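Long-range contacts in hypothetical protein (Sus scrofa, PDB 3WOC), which is a prostate-derived, heparin-binding lectin of boar sperm with a jacalin-like beta-prism fold, possibly involved in sperm capacitation: residues 63-68 with 88-93; 71-76 with 132-137; 26-31 with 46-51; 80-85 with 96-101. One frame throughout, in Å; residues are numbered along the deposited sequence.

Contact 1: residues 63-68 with 88-93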
loop_
_atom_site.group_PDB
_atom_site.type_symbol
_atom_site.label_atom_id
_atom_site.label_comp_id
_atom_site.label_asym_id
_atom_site.label_seq_id
_atom_site.Cartn_x
_atom_site.Cartn_y
_atom_site.Cartn_z
ATOM N N ILE A 63 0.309 -12.750 0.135
ATOM C CA ILE A 63 0.594 -13.307 -1.180
ATOM C C ILE A 63 -0.717 -13.725 -1.834
ATOM O O ILE A 63 -1.456 -14.560 -1.307
ATOM C CB ILE A 63 1.615 -14.481 -1.120
ATOM C CG1 ILE A 63 2.911 -14.051 -0.406
ATOM C CG2 ILE A 63 1.906 -15.026 -2.521
ATOM C CD1 ILE A 63 3.624 -12.832 -1.010
ATOM N N LEU A 64 -1.003 -13.112 -2.978
ATOM C CA LEU A 64 -2.251 -13.340 -3.691
ATOM C C LEU A 64 -2.213 -14.637 -4.494
ATOM O O LEU A 64 -1.215 -14.935 -5.159
ATOM C CB LEU A 64 -2.565 -12.147 -4.602
ATOM C CG LEU A 64 -3.477 -11.003 -4.119
ATOM C CD1 LEU A 64 -3.688 -10.970 -2.610
ATOM C CD2 LEU A 64 -2.963 -9.661 -4.622
ATOM N N HIS A 65 -3.299 -15.405 -4.410
ATOM C CA HIS A 65 -3.494 -16.584 -5.248
ATOM C C HIS A 65 -3.628 -16.143 -6.707
ATOM O O HIS A 65 -4.019 -15.003 -6.969
ATOM C CB HIS A 65 -4.755 -17.352 -4.829
ATOM C CG HIS A 65 -4.778 -17.760 -3.388
ATOM N ND1 HIS A 65 -3.709 -18.365 -2.764
ATOM C CD2 HIS A 65 -5.758 -17.676 -2.457
ATOM C CE1 HIS A 65 -4.022 -18.619 -1.505
ATOM N NE2 HIS A 65 -5.261 -18.212 -1.295
ATOM N N PRO A 66 -3.286 -17.031 -7.665
ATOM C CA PRO A 66 -3.507 -16.673 -9.067
ATOM C C PRO A 66 -4.989 -16.394 -9.316
ATOM O O PRO A 66 -5.842 -17.190 -8.913
ATOM C CB PRO A 66 -3.046 -17.923 -9.827
ATOM C CG PRO A 66 -2.121 -18.629 -8.890
ATOM C CD PRO A 66 -2.675 -18.368 -7.527
ATOM N N GLY A 67 -5.282 -15.255 -9.940
ATOM C CA GLY A 67 -6.661 -14.819 -10.173
ATOM C C GLY A 67 -7.280 -14.057 -9.009
ATOM O O GLY A 67 -8.441 -13.650 -9.078
ATOM N N GLU A 68 -6.506 -13.876 -7.940
ATOM C CA GLU A 68 -6.949 -13.141 -6.754
ATOM C C GLU A 68 -6.426 -11.706 -6.785
ATOM O O GLU A 68 -5.257 -11.466 -7.102
ATOM C CB GLU A 68 -6.487 -13.859 -5.481
ATOM C CG GLU A 68 -6.948 -13.217 -4.179
ATOM C CD GLU A 68 -6.391 -13.910 -2.950
ATOM O OE1 GLU A 68 -5.235 -14.379 -2.985
ATOM O OE2 GLU A 68 -7.111 -13.980 -1.936
ATOM N N THR A 88 -9.807 -9.095 -0.499
ATOM C CA THR A 88 -9.716 -9.680 -1.841
ATOM C C THR A 88 -11.082 -10.036 -2.422
ATOM O O THR A 88 -12.064 -10.163 -1.692
ATOM C CB THR A 88 -8.815 -10.950 -1.880
ATOM O OG1 THR A 88 -9.442 -12.015 -1.151
ATOM C CG2 THR A 88 -7.426 -10.671 -1.302
ATOM N N ASN A 89 -11.119 -10.203 -3.744
ATOM C CA ASN A 89 -12.301 -10.693 -4.464
ATOM C C ASN A 89 -12.638 -12.156 -4.155
ATOM O O ASN A 89 -13.672 -12.671 -4.594
ATOM C CB ASN A 89 -12.139 -10.479 -5.981
ATOM C CG ASN A 89 -10.999 -11.303 -6.593
ATOM O OD1 ASN A 89 -10.970 -11.515 -7.803
ATOM N ND2 ASN A 89 -10.063 -11.757 -5.771
ATOM N N GLN A 90 -11.753 -12.810 -3.403
ATOM C CA GLN A 90 -11.942 -14.192 -2.958
ATOM C C GLN A 90 -12.296 -14.301 -1.465
ATOM O O GLN A 90 -12.205 -15.378 -0.878
ATOM C CB GLN A 90 -10.695 -15.026 -3.276
ATOM C CG GLN A 90 -10.510 -15.330 -4.761
ATOM C CD GLN A 90 -9.407 -16.343 -5.037
ATOM O OE1 GLN A 90 -8.948 -16.474 -6.172
ATOM N NE2 GLN A 90 -8.979 -17.065 -4.003
ATOM N N GLY A 91 -12.693 -13.182 -0.860
ATOM C CA GLY A 91 -13.178 -13.161 0.524
ATOM C C GLY A 91 -12.123 -13.128 1.619
ATOM O O GLY A 91 -12.454 -13.165 2.804
ATOM N N ARG A 92 -10.854 -13.067 1.226
ATOM C CA ARG A 92 -9.747 -13.026 2.179
ATOM C C ARG A 92 -9.420 -11.592 2.596
ATOM O O ARG A 92 -9.641 -10.646 1.834
ATOM C CB ARG A 92 -8.505 -13.718 1.600
ATOM C CG ARG A 92 -8.642 -15.232 1.492
ATOM C CD ARG A 92 -7.547 -15.865 0.638
ATOM N NE ARG A 92 -6.260 -15.975 1.327
ATOM C CZ ARG A 92 -5.118 -15.448 0.889
ATOM N NH1 ARG A 92 -5.084 -14.764 -0.246
ATOM N NH2 ARG A 92 -4.000 -15.609 1.585
ATOM N N SER A 93 -8.913 -11.440 3.815
ATOM C CA SER A 93 -8.429 -10.146 4.295
ATOM C C SER A 93 -7.099 -10.306 5.024
ATOM O O SER A 93 -6.835 -11.348 5.631
ATOM C CB SER A 93 -9.470 -9.448 5.179
ATOM O OG SER A 93 -9.573 -10.052 6.452
#
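Glu-68 OE2 is gripped by two donors from the 88-93 segment. Arg-92 NH1 gives it a salt bridge of 2.8 Å, with an N-H...O angle of 162°. This bond uses the syn lone pair of OE2, and the carboxylate oxygen lies in the guanidinium plane. Thr-88 OG1 donates to the same OE2 at 3.1 Å, from the anti side and somewhat out of the carboxylate plane. The other oxygen, Glu-68 OE1, accepts the backbone N-H of His-65 through its anti lone pair, with His-65 N 2.6 Å away. Three groups thus hold the carboxylate and fix its rotation. Arg-92 offsets its charge, and the hydroxyl and the N-H add neutral donors. Together they would probably favour the ionised form of this buried acid.

Glu-68 reaches them because its chain is stretched out, with CG anti to the backbone N (chi1 -177°). His-65 NE2 sits over one face of the Arg-92 guanidinium, offset toward its rim. It is 3.5 Å from Arg-92 CZ, and the two planes are 34° apart. Gln-90 NE2 comes to the edge of the imidazole, 3.6 Å from His-65 CD2. Thr-88 OG1 also accepts the backbone N-H of Arg-92, with Arg-92 N at 3.0 Å, so the threonine bridges the two ends of its own loop while it holds the glutamate. Deeper in, Leu-64 CD1 meets Thr-88 CG2 at 4.0 Å.

The arrangement joins two beta turns, type II at 65-68 and type I at 88-91. The first lies in the link between two sheets of the beta-prism, and the second closes the hairpin of strands 81-88 and 93-97.

Contact 2: residues 71-76 with 132-137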
loop_
_atom_site.group_PDB
_atom_site.type_symbol
_atom_site.label_atom_id
_atom_site.label_comp_id
_atom_site.label_asym_id
_atom_site.label_seq_id
_atom_site.Cartn_x
_atom_site.Cartn_y
_atom_site.Cartn_z
ATOM N N ILE A 71 -9.550 -5.661 -3.894
ATOM C CA ILE A 71 -10.697 -4.882 -4.386
ATOM C C ILE A 71 -11.138 -3.734 -3.465
ATOM O O ILE A 71 -11.853 -2.831 -3.903
ATOM C CB ILE A 71 -11.898 -5.780 -4.827
ATOM C CG1 ILE A 71 -12.300 -6.769 -3.730
ATOM C CG2 ILE A 71 -11.570 -6.515 -6.119
ATOM C CD1 ILE A 71 -13.412 -6.272 -2.834
ATOM N N SER A 72 -10.728 -3.776 -2.197
ATOM C CA SER A 72 -10.969 -2.654 -1.273
ATOM C C SER A 72 -9.948 -2.587 -0.139
ATOM O O SER A 72 -9.305 -3.581 0.190
ATOM C CB SER A 72 -12.404 -2.669 -0.723
ATOM O OG SER A 72 -12.619 -3.749 0.166
ATOM N N ILE A 73 -9.798 -1.402 0.449
ATOM C CA ILE A 73 -8.808 -1.184 1.502
ATOM C C ILE A 73 -9.361 -0.330 2.645
ATOM O O ILE A 73 -9.698 0.840 2.460
ATOM C CB ILE A 73 -7.493 -0.564 0.940
ATOM C CG1 ILE A 73 -6.859 -1.514 -0.082
ATOM C CG2 ILE A 73 -6.501 -0.255 2.074
ATOM C CD1 ILE A 73 -5.866 -0.882 -1.006
ATOM N N TYR A 74 -9.457 -0.938 3.821
ATOM C CA TYR A 74 -9.797 -0.215 5.042
ATOM C C TYR A 74 -8.511 0.098 5.804
ATOM O O TYR A 74 -7.605 -0.732 5.870
ATOM C CB TYR A 74 -10.779 -1.030 5.896
ATOM C CG TYR A 74 -10.807 -0.681 7.375
ATOM C CD1 TYR A 74 -10.287 -1.559 8.320
ATOM C CD2 TYR A 74 -11.363 0.519 7.831
ATOM C CE1 TYR A 74 -10.303 -1.259 9.677
ATOM C CE2 TYR A 74 -11.389 0.827 9.193
ATOM C CZ TYR A 74 -10.856 -0.072 10.106
ATOM O OH TYR A 74 -10.866 0.202 11.453
ATOM N N GLY A 75 -8.432 1.303 6.359
ATOM C CA GLY A 75 -7.259 1.701 7.122
ATOM C C GLY A 75 -7.507 2.688 8.245
ATOM O O GLY A 75 -8.630 3.152 8.457
ATOM N N ARG A 76 -6.437 2.994 8.971
ATOM C CA ARG A 76 -6.452 3.980 10.046
ATOM C C ARG A 76 -5.117 4.725 10.082
ATOM O O ARG A 76 -4.082 4.169 9.720
ATOM C CB ARG A 76 -6.735 3.317 11.402
ATOM C CG ARG A 76 -8.148 2.771 11.547
ATOM C CD ARG A 76 -8.529 2.551 12.994
ATOM N NE ARG A 76 -9.916 2.107 13.127
ATOM C CZ ARG A 76 -10.974 2.918 13.155
ATOM N NH1 ARG A 76 -10.822 4.234 13.057
ATOM N NH2 ARG A 76 -12.194 2.409 13.281
ATOM N N PHE A 132 -4.458 5.209 -3.804
ATOM C CA PHE A 132 -4.578 3.970 -4.563
ATOM C C PHE A 132 -5.103 4.195 -5.973
ATOM O O PHE A 132 -6.033 4.977 -6.180
ATOM C CB PHE A 132 -5.475 2.987 -3.812
ATOM C CG PHE A 132 -5.087 2.802 -2.375
ATOM C CD1 PHE A 132 -4.022 1.976 -2.030
ATOM C CD2 PHE A 132 -5.763 3.479 -1.368
ATOM C CE1 PHE A 132 -3.651 1.821 -0.699
ATOM C CE2 PHE A 132 -5.396 3.324 -0.037
ATOM C CZ PHE A 132 -4.342 2.493 0.296
ATOM N N THR A 133 -4.486 3.512 -6.936
ATOM C CA THR A 133 -4.939 3.536 -8.329
ATOM C C THR A 133 -5.553 2.188 -8.706
ATOM O O THR A 133 -5.010 1.128 -8.377
ATOM C CB THR A 133 -3.807 3.902 -9.322
ATOM O OG1 THR A 133 -2.981 2.758 -9.565
ATOM C CG2 THR A 133 -2.952 5.049 -8.786
ATOM N N TRP A 134 -6.686 2.241 -9.397
ATOM C CA TRP A 134 -7.496 1.057 -9.667
ATOM C C TRP A 134 -7.658 0.839 -11.165
ATOM O O TRP A 134 -7.563 1.784 -11.951
ATOM C CB TRP A 134 -8.869 1.200 -9.004
ATOM C CG TRP A 134 -8.809 1.608 -7.550
ATOM C CD1 TRP A 134 -8.806 2.885 -7.053
ATOM C CD2 TRP A 134 -8.744 0.736 -6.411
ATOM N NE1 TRP A 134 -8.745 2.859 -5.679
ATOM C CE2 TRP A 134 -8.704 1.556 -5.258
ATOM C CE3 TRP A 134 -8.716 -0.657 -6.253
ATOM C CZ2 TRP A 134 -8.633 1.029 -3.966
ATOM C CZ3 TRP A 134 -8.648 -1.181 -4.965
ATOM C CH2 TRP A 134 -8.607 -0.337 -3.839
ATOM N N GLY A 135 -7.897 -0.408 -11.558
ATOM C CA GLY A 135 -8.118 -0.737 -12.963
ATOM C C GLY A 135 -8.621 -2.147 -13.186
ATOM O O GLY A 135 -8.496 -3.005 -12.314
ATOM N N PHE A 136 -9.184 -2.383 -14.368
ATOM C CA PHE A 136 -9.716 -3.693 -14.741
ATOM C C PHE A 136 -8.605 -4.704 -15.039
ATOM O O PHE A 136 -7.691 -4.407 -15.807
ATOM C CB PHE A 136 -10.646 -3.569 -15.955
ATOM C CG PHE A 136 -11.874 -2.742 -15.700
ATOM C CD1 PHE A 136 -11.927 -1.414 -16.101
ATOM C CD2 PHE A 136 -12.985 -3.294 -15.065
ATOM C CE1 PHE A 136 -13.067 -0.642 -15.868
ATOM C CE2 PHE A 136 -14.128 -2.530 -14.828
ATOM C CZ PHE A 136 -14.168 -1.203 -15.232
ATOM N N PRO A 137 -8.679 -5.900 -14.423
ATOM C CA PRO A 137 -7.738 -6.989 -14.693
ATOM C C PRO A 137 -7.975 -7.745 -16.024
ATOM O O PRO A 137 -8.571 -7.193 -16.960
ATOM C CB PRO A 137 -7.931 -7.916 -13.489
ATOM C CG PRO A 137 -9.335 -7.703 -13.081
ATOM C CD PRO A 137 -9.665 -6.273 -13.389
#
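Ile-73 and Phe-132 make a CH-pi contact. Ile-73 CD1 stands over one face of the phenyl ring, 3.7 Å from its centroid and 22° off the ring normal. The methyl is displaced toward the rim, and its nearest ring atom is Phe-132 CE1 at 3.5 Å. The two side chains come from opposite directions. Ile-73 CG1 is anti to its carbonyl carbon (chi1 -61°), and the next torsion extends CD1 toward the ring. The second branch takes part too, with Ile-73 CG2 at 3.9 Å from Phe-132 CZ.

Van der Waals packing of the indole is the second kind. Its apolar partner is Ile-73 CD1, 4.0 Å from Trp-134 CH2, so one methyl serves both aromatic residues. The indole also reaches the backbone of the other strand. Trp-134 CZ3 is 3.8 Å from Ile-71 O, and Trp-134 CH2 is 4.2 Å from Ser-72 CA.

No hydrogen bond joins the two segments. Trp-134 NE1 and the backbone N of Phe-132 both hydrogen-bond a glycerol, probably from the crystallisation liquor.

Strand segments 71-76 and 132-135 run nearly antiparallel, 163° between their directions, with axes 9.7 Å apart at closest approach. They belong to two sheets of the beta-prism that face each other here, packed through side chains in the interior without backbone pairing. Strand 70-77 lies between strands 81-88 and 102-106, and has a classic beta bulge where Ile-71 and Ser-72 both face Ile-87. Strand 127-135 is an outermost strand of its sheet. Phe-132 touches Phe-104 and Ala-106 of strand 102-106, and both aromatics pack on Leu-115 of strand 114-122.

Contact 3: residues 26-31 with 46-51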
loop_
_atom_site.group_PDB
_atom_site.type_symbol
_atom_site.label_atom_id
_atom_site.label_comp_id
_atom_site.label_asym_id
_atom_site.label_seq_id
_atom_site.Cartn_x
_atom_site.Cartn_y
_atom_site.Cartn_z
ATOM N N GLY A 26 1.168 -9.700 -5.005
ATOM C CA GLY A 26 1.546 -9.709 -3.599
ATOM C C GLY A 26 1.790 -8.319 -3.051
ATOM O O GLY A 26 1.946 -7.355 -3.805
ATOM N N ILE A 27 1.829 -8.223 -1.726
ATOM C CA ILE A 27 2.005 -6.945 -1.045
ATOM C C ILE A 27 2.863 -7.132 0.209
ATOM O O ILE A 27 2.641 -8.054 0.996
ATOM C CB ILE A 27 0.626 -6.298 -0.711
ATOM C CG1 ILE A 27 0.663 -4.767 -0.867
ATOM C CG2 ILE A 27 0.101 -6.776 0.640
ATOM C CD1 ILE A 27 1.369 -3.993 0.245
ATOM N N ARG A 28 3.850 -6.258 0.375
ATOM C CA ARG A 28 4.759 -6.317 1.512
ATOM C C ARG A 28 4.675 -5.032 2.333
ATOM O O ARG A 28 4.938 -3.942 1.825
ATOM C CB ARG A 28 6.192 -6.558 1.030
ATOM C CG ARG A 28 7.163 -7.018 2.103
ATOM C CD ARG A 28 8.533 -7.299 1.500
ATOM N NE ARG A 28 8.605 -8.613 0.868
ATOM C CZ ARG A 28 9.574 -9.004 0.046
ATOM N NH1 ARG A 28 10.566 -8.180 -0.271
ATOM N NH2 ARG A 28 9.548 -10.226 -0.469
ATOM N N VAL A 29 4.292 -5.173 3.598
ATOM C CA VAL A 29 4.189 -4.039 4.512
ATOM C C VAL A 29 5.188 -4.188 5.661
ATOM O O VAL A 29 5.239 -5.226 6.322
ATOM C CB VAL A 29 2.747 -3.872 5.057
ATOM C CG1 VAL A 29 2.684 -2.784 6.114
ATOM C CG2 VAL A 29 1.781 -3.554 3.926
ATOM N N PHE A 30 5.985 -3.144 5.883
ATOM C CA PHE A 30 6.958 -3.126 6.968
ATOM C C PHE A 30 6.420 -2.349 8.165
ATOM O O PHE A 30 6.095 -1.164 8.058
ATOM C CB PHE A 30 8.283 -2.538 6.486
ATOM C CG PHE A 30 9.044 -3.440 5.555
ATOM C CD1 PHE A 30 10.137 -4.170 6.015
ATOM C CD2 PHE A 30 8.675 -3.559 4.217
ATOM C CE1 PHE A 30 10.854 -5.006 5.156
ATOM C CE2 PHE A 30 9.379 -4.391 3.350
ATOM C CZ PHE A 30 10.472 -5.115 3.819
ATOM N N VAL A 31 6.317 -3.036 9.300
ATOM C CA VAL A 31 5.779 -2.457 10.527
ATOM C C VAL A 31 6.860 -2.401 11.610
ATOM O O VAL A 31 7.611 -3.362 11.805
ATOM C CB VAL A 31 4.535 -3.247 11.023
ATOM C CG1 VAL A 31 4.033 -2.714 12.363
ATOM C CG2 VAL A 31 3.415 -3.195 9.985
ATOM N N SER A 46 6.326 -11.671 -10.761
ATOM C CA SER A 46 7.245 -12.245 -9.777
ATOM C C SER A 46 8.258 -11.213 -9.276
ATOM O O SER A 46 9.059 -11.505 -8.381
ATOM C CB SER A 46 7.958 -13.472 -10.354
ATOM O OG SER A 46 8.562 -13.178 -11.602
ATOM N N SER A 47 8.203 -10.006 -9.843
ATOM C CA SER A 47 9.128 -8.928 -9.491
ATOM C C SER A 47 8.569 -7.962 -8.441
ATOM O O SER A 47 7.610 -7.222 -8.700
ATOM C CB SER A 47 9.558 -8.154 -10.741
ATOM O OG SER A 47 10.369 -8.956 -11.580
ATOM N N TRP A 48 9.184 -7.985 -7.259
ATOM C CA TRP A 48 8.897 -7.020 -6.203
ATOM C C TRP A 48 9.389 -5.641 -6.616
ATOM O O TRP A 48 10.439 -5.510 -7.252
ATOM C CB TRP A 48 9.568 -7.436 -4.892
ATOM C CG TRP A 48 8.864 -8.540 -4.163
ATOM C CD1 TRP A 48 9.230 -9.855 -4.113
ATOM C CD2 TRP A 48 7.673 -8.426 -3.371
ATOM N NE1 TRP A 48 8.341 -10.569 -3.342
ATOM C CE2 TRP A 48 7.375 -9.718 -2.875
ATOM C CE3 TRP A 48 6.826 -7.360 -3.034
ATOM C CZ2 TRP A 48 6.263 -9.973 -2.061
ATOM C CZ3 TRP A 48 5.720 -7.615 -2.225
ATOM C CH2 TRP A 48 5.453 -8.911 -1.745
ATOM N N SER A 49 8.628 -4.616 -6.249
ATOM C CA SER A 49 8.971 -3.233 -6.576
ATOM C C SER A 49 10.099 -2.693 -5.693
ATOM O O SER A 49 10.614 -3.391 -4.820
ATOM C CB SER A 49 7.735 -2.337 -6.443
ATOM O OG SER A 49 7.331 -2.217 -5.087
ATOM N N GLU A 50 10.479 -1.444 -5.948
ATOM C CA GLU A 50 11.332 -0.672 -5.056
ATOM C C GLU A 50 10.632 -0.491 -3.702
ATOM O O GLU A 50 9.399 -0.460 -3.629
ATOM C CB GLU A 50 11.616 0.691 -5.693
ATOM C CG GLU A 50 12.549 1.612 -4.914
ATOM C CD GLU A 50 12.539 3.039 -5.444
ATOM O OE1 GLU A 50 12.782 3.971 -4.643
ATOM O OE2 GLU A 50 12.284 3.231 -6.656
ATOM N N LYS A 51 11.424 -0.391 -2.636
ATOM C CA LYS A 51 10.905 -0.115 -1.300
ATOM C C LYS A 51 10.449 1.335 -1.221
ATOM O O LYS A 51 11.212 2.252 -1.538
ATOM C CB LYS A 51 11.983 -0.367 -0.246
ATOM C CG LYS A 51 11.505 -0.232 1.198
ATOM C CD LYS A 51 11.299 -1.589 1.859
ATOM C CE LYS A 51 12.629 -2.243 2.228
ATOM N NZ LYS A 51 13.434 -1.412 3.168
#
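Trp-48 is the first residue of the 46-51 segment to touch the 26-31 strand, and it does so with its indole. The guanidinium of Arg-28 lies over one face of the ring in a cation-pi contact. Arg-28 CZ is 3.9 Å from the centroid of the Trp-48 five-membered ring, and 15° off its normal. The two planes are 30° apart. Arg-28 NH2 comes closest, displaced toward the rim of the indole. The arginine starts with CG anti to the backbone N (chi1 -164°) and bends at chi3, which turns its flat end over the ring. Arg-28 CB also touches the indole, 3.5 Å from Trp-48 CZ3. The far end of the indole reaches the strand backbone, where Trp-48 CH2 is 3.7 Å from Ile-27 N. It also lies by Gly-26, which has no side chain to block it.

The two strands share one antiparallel sheet of the beta-prism but are not neighbours. Strand 37-44 runs between them, and the side chains span it on one face. Glu-61 of strand 58-63 makes a salt bridge to Arg-28 NE, so the guanidinium has an anionic partner beside the aromatic one.

Lys-51 follows, and its bent chain arches over the ring of Phe-30. Lys-51 CD is 3.7 Å from Phe-30 CE2. Lys-51 NZ lies over the same ring in a longer cation-pi contact, 4.9 Å from its centroid.

Contact 4: residues 80-85 with 96-101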
loop_
_atom_site.group_PDB
_atom_site.type_symbol
_atom_site.label_atom_id
_atom_site.label_comp_id
_atom_site.label_asym_id
_atom_site.label_seq_id
_atom_site.Cartn_x
_atom_site.Cartn_y
_atom_site.Cartn_z
ATOM N N PHE A 80 0.995 9.336 11.139
ATOM C CA PHE A 80 1.486 8.317 10.220
ATOM C C PHE A 80 0.393 7.300 9.932
ATOM O O PHE A 80 -0.528 7.124 10.733
ATOM C CB PHE A 80 2.708 7.603 10.807
ATOM C CG PHE A 80 3.847 8.520 11.150
ATOM C CD1 PHE A 80 4.778 8.889 10.185
ATOM C CD2 PHE A 80 3.996 9.010 12.446
ATOM C CE1 PHE A 80 5.829 9.743 10.499
ATOM C CE2 PHE A 80 5.042 9.862 12.768
ATOM C CZ PHE A 80 5.963 10.229 11.792
ATOM N N LEU A 81 0.497 6.640 8.782
ATOM C CA LEU A 81 -0.353 5.502 8.465
ATOM C C LEU A 81 -0.136 4.418 9.516
ATOM O O LEU A 81 0.988 3.940 9.701
ATOM C CB LEU A 81 -0.038 4.971 7.064
ATOM C CG LEU A 81 -0.807 3.743 6.565
ATOM C CD1 LEU A 81 -2.284 4.063 6.344
ATOM C CD2 LEU A 81 -0.170 3.215 5.295
ATOM N N GLN A 82 -1.216 4.058 10.208
ATOM C CA GLN A 82 -1.169 3.100 11.317
ATOM C C GLN A 82 -1.491 1.684 10.869
ATOM O O GLN A 82 -0.736 0.749 11.131
ATOM C CB GLN A 82 -2.156 3.500 12.423
ATOM C CG GLN A 82 -1.771 4.725 13.240
ATOM C CD GLN A 82 -0.636 4.469 14.212
ATOM O OE1 GLN A 82 -0.282 3.322 14.500
ATOM N NE2 GLN A 82 -0.057 5.544 14.726
ATOM N N HIS A 83 -2.623 1.538 10.193
ATOM C CA HIS A 83 -3.196 0.233 9.914
ATOM C C HIS A 83 -3.750 0.167 8.495
ATOM O O HIS A 83 -4.330 1.131 7.995
ATOM C CB HIS A 83 -4.302 -0.065 10.935
ATOM C CG HIS A 83 -5.074 -1.318 10.655
ATOM N ND1 HIS A 83 -4.630 -2.566 11.034
ATOM C CD2 HIS A 83 -6.264 -1.512 10.038
ATOM C CE1 HIS A 83 -5.512 -3.476 10.662
ATOM N NE2 HIS A 83 -6.513 -2.863 10.056
ATOM N N VAL A 84 -3.549 -0.982 7.857
ATOM C CA VAL A 84 -4.180 -1.296 6.582
ATOM C C VAL A 84 -4.685 -2.739 6.604
ATOM O O VAL A 84 -3.955 -3.653 6.988
ATOM C CB VAL A 84 -3.217 -1.013 5.390
ATOM C CG1 VAL A 84 -3.253 -2.110 4.347
ATOM C CG2 VAL A 84 -3.537 0.334 4.759
ATOM N N THR A 85 -5.954 -2.926 6.247
ATOM C CA THR A 85 -6.481 -4.257 5.938
ATOM C C THR A 85 -6.980 -4.317 4.497
ATOM O O THR A 85 -7.887 -3.581 4.102
ATOM C CB THR A 85 -7.565 -4.768 6.935
ATOM O OG1 THR A 85 -8.390 -5.751 6.289
ATOM C CG2 THR A 85 -8.446 -3.655 7.407
ATOM N N PHE A 96 -2.512 -5.345 8.600
ATOM C CA PHE A 96 -1.150 -4.897 8.882
ATOM C C PHE A 96 -1.211 -3.659 9.768
ATOM O O PHE A 96 -2.038 -2.783 9.545
ATOM C CB PHE A 96 -0.403 -4.557 7.584
ATOM C CG PHE A 96 -0.444 -5.644 6.543
ATOM C CD1 PHE A 96 0.582 -6.574 6.452
ATOM C CD2 PHE A 96 -1.502 -5.728 5.643
ATOM C CE1 PHE A 96 0.552 -7.584 5.485
ATOM C CE2 PHE A 96 -1.542 -6.733 4.679
ATOM C CZ PHE A 96 -0.514 -7.661 4.598
ATOM N N GLY A 97 -0.339 -3.596 10.770
ATOM C CA GLY A 97 -0.239 -2.425 11.643
ATOM C C GLY A 97 -1.251 -2.352 12.774
ATOM O O GLY A 97 -2.127 -3.208 12.902
ATOM N N LEU A 98 -1.128 -1.307 13.590
ATOM C CA LEU A 98 -1.963 -1.125 14.775
ATOM C C LEU A 98 -3.203 -0.285 14.468
ATOM O O LEU A 98 -3.103 0.782 13.864
ATOM C CB LEU A 98 -1.135 -0.480 15.898
ATOM C CG LEU A 98 -1.761 -0.171 17.262
ATOM C CD1 LEU A 98 -2.059 -1.442 18.049
ATOM C CD2 LEU A 98 -0.843 0.745 18.055
ATOM N N GLU A 99 -4.367 -0.769 14.893
ATOM C CA GLU A 99 -5.632 -0.071 14.660
ATOM C C GLU A 99 -5.815 1.142 15.564
ATOM O O GLU A 99 -6.380 1.027 16.658
ATOM C CB GLU A 99 -6.809 -1.019 14.869
ATOM C CG GLU A 99 -7.132 -1.910 13.697
ATOM C CD GLU A 99 -8.493 -2.553 13.847
ATOM O OE1 GLU A 99 -9.500 -1.813 13.842
ATOM O OE2 GLU A 99 -8.555 -3.794 13.973
ATOM N N THR A 100 -5.347 2.302 15.107
ATOM C CA THR A 100 -5.515 3.550 15.857
ATOM C C THR A 100 -5.724 4.737 14.925
ATOM O O THR A 100 -5.098 4.827 13.870
ATOM C CB THR A 100 -4.301 3.850 16.768
ATOM O OG1 THR A 100 -3.718 2.625 17.225
ATOM C CG2 THR A 100 -4.723 4.691 17.971
ATOM N N GLY A 101 -6.613 5.642 15.324
ATOM C CA GLY A 101 -6.795 6.905 14.624
ATOM C C GLY A 101 -8.042 7.002 13.775
ATOM O O GLY A 101 -8.974 6.212 13.927
#
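Val-84 and Phe-96 form an antiparallel hydrogen-bonded pair, with Val-84 N to Phe-96 O at 2.9 Å and Phe-96 N to Val-84 O at 2.7 Å. This is the open end of the beta hairpin 81-88 and 93-97, at the edge of one sheet of the beta-prism. On the other side of strand 81-88, toward strand 70-77, Gln-82 and His-83 both face Arg-76 in a classic beta bulge. Gly-97 takes a positive phi.

Val-84 and Phe-96 send their side chains to the same face of the sheet, where Val-84 CG1 meets Phe-96 CD2 at 4.2 Å. His-83 turns to the segment that leaves the hairpin. Its CG is anti to the backbone N (chi1 173°), which brings ND1 to the carbonyl of Gly-97. His-83 ND1 donates to Gly-97 O at 3.2 Å. The bond is straight at hydrogen (169°), but the donor stands above the carbonyl plane. Gln-82 CB packs against the backbone at Leu-98 O, 3.2 Å away.

Glu-99, the centre of an inverse gamma turn, lies alongside His-83. Its methylene covers one face of the imidazole, with Glu-99 CG 3.6 Å from the His-83 ring centroid and almost on the ring normal.

How the contacts relate
Contact 4 and the 71-76 side of contact 2 share a sheet, where strands 70-77 and 81-88 are neighbours. Tyr-74 O and Thr-85 N are 2.8 Å apart, and Arg-76 NH1 is 2.8 Å from Gly-101 O. Contact 4 is nested inside the chain loop closed by contact 2. Contact 3 belongs to another sheet and packs on contact 4 through Val-29 CB and Phe-96 CD1, 3.7 Å apart. Contact 1 touches all three others, including Ile-63 CD1 to Trp-48 CZ2 of contact 3 at 4.0 Å. Contacts 2 and 3 lie on opposite sides of the chain's centre, about 8 Å apart at their nearest atoms. A dioxane binds Arg-92 NH2 at contact 1 and the glycerol binds at contact 2, both probably from the crystallisation liquor.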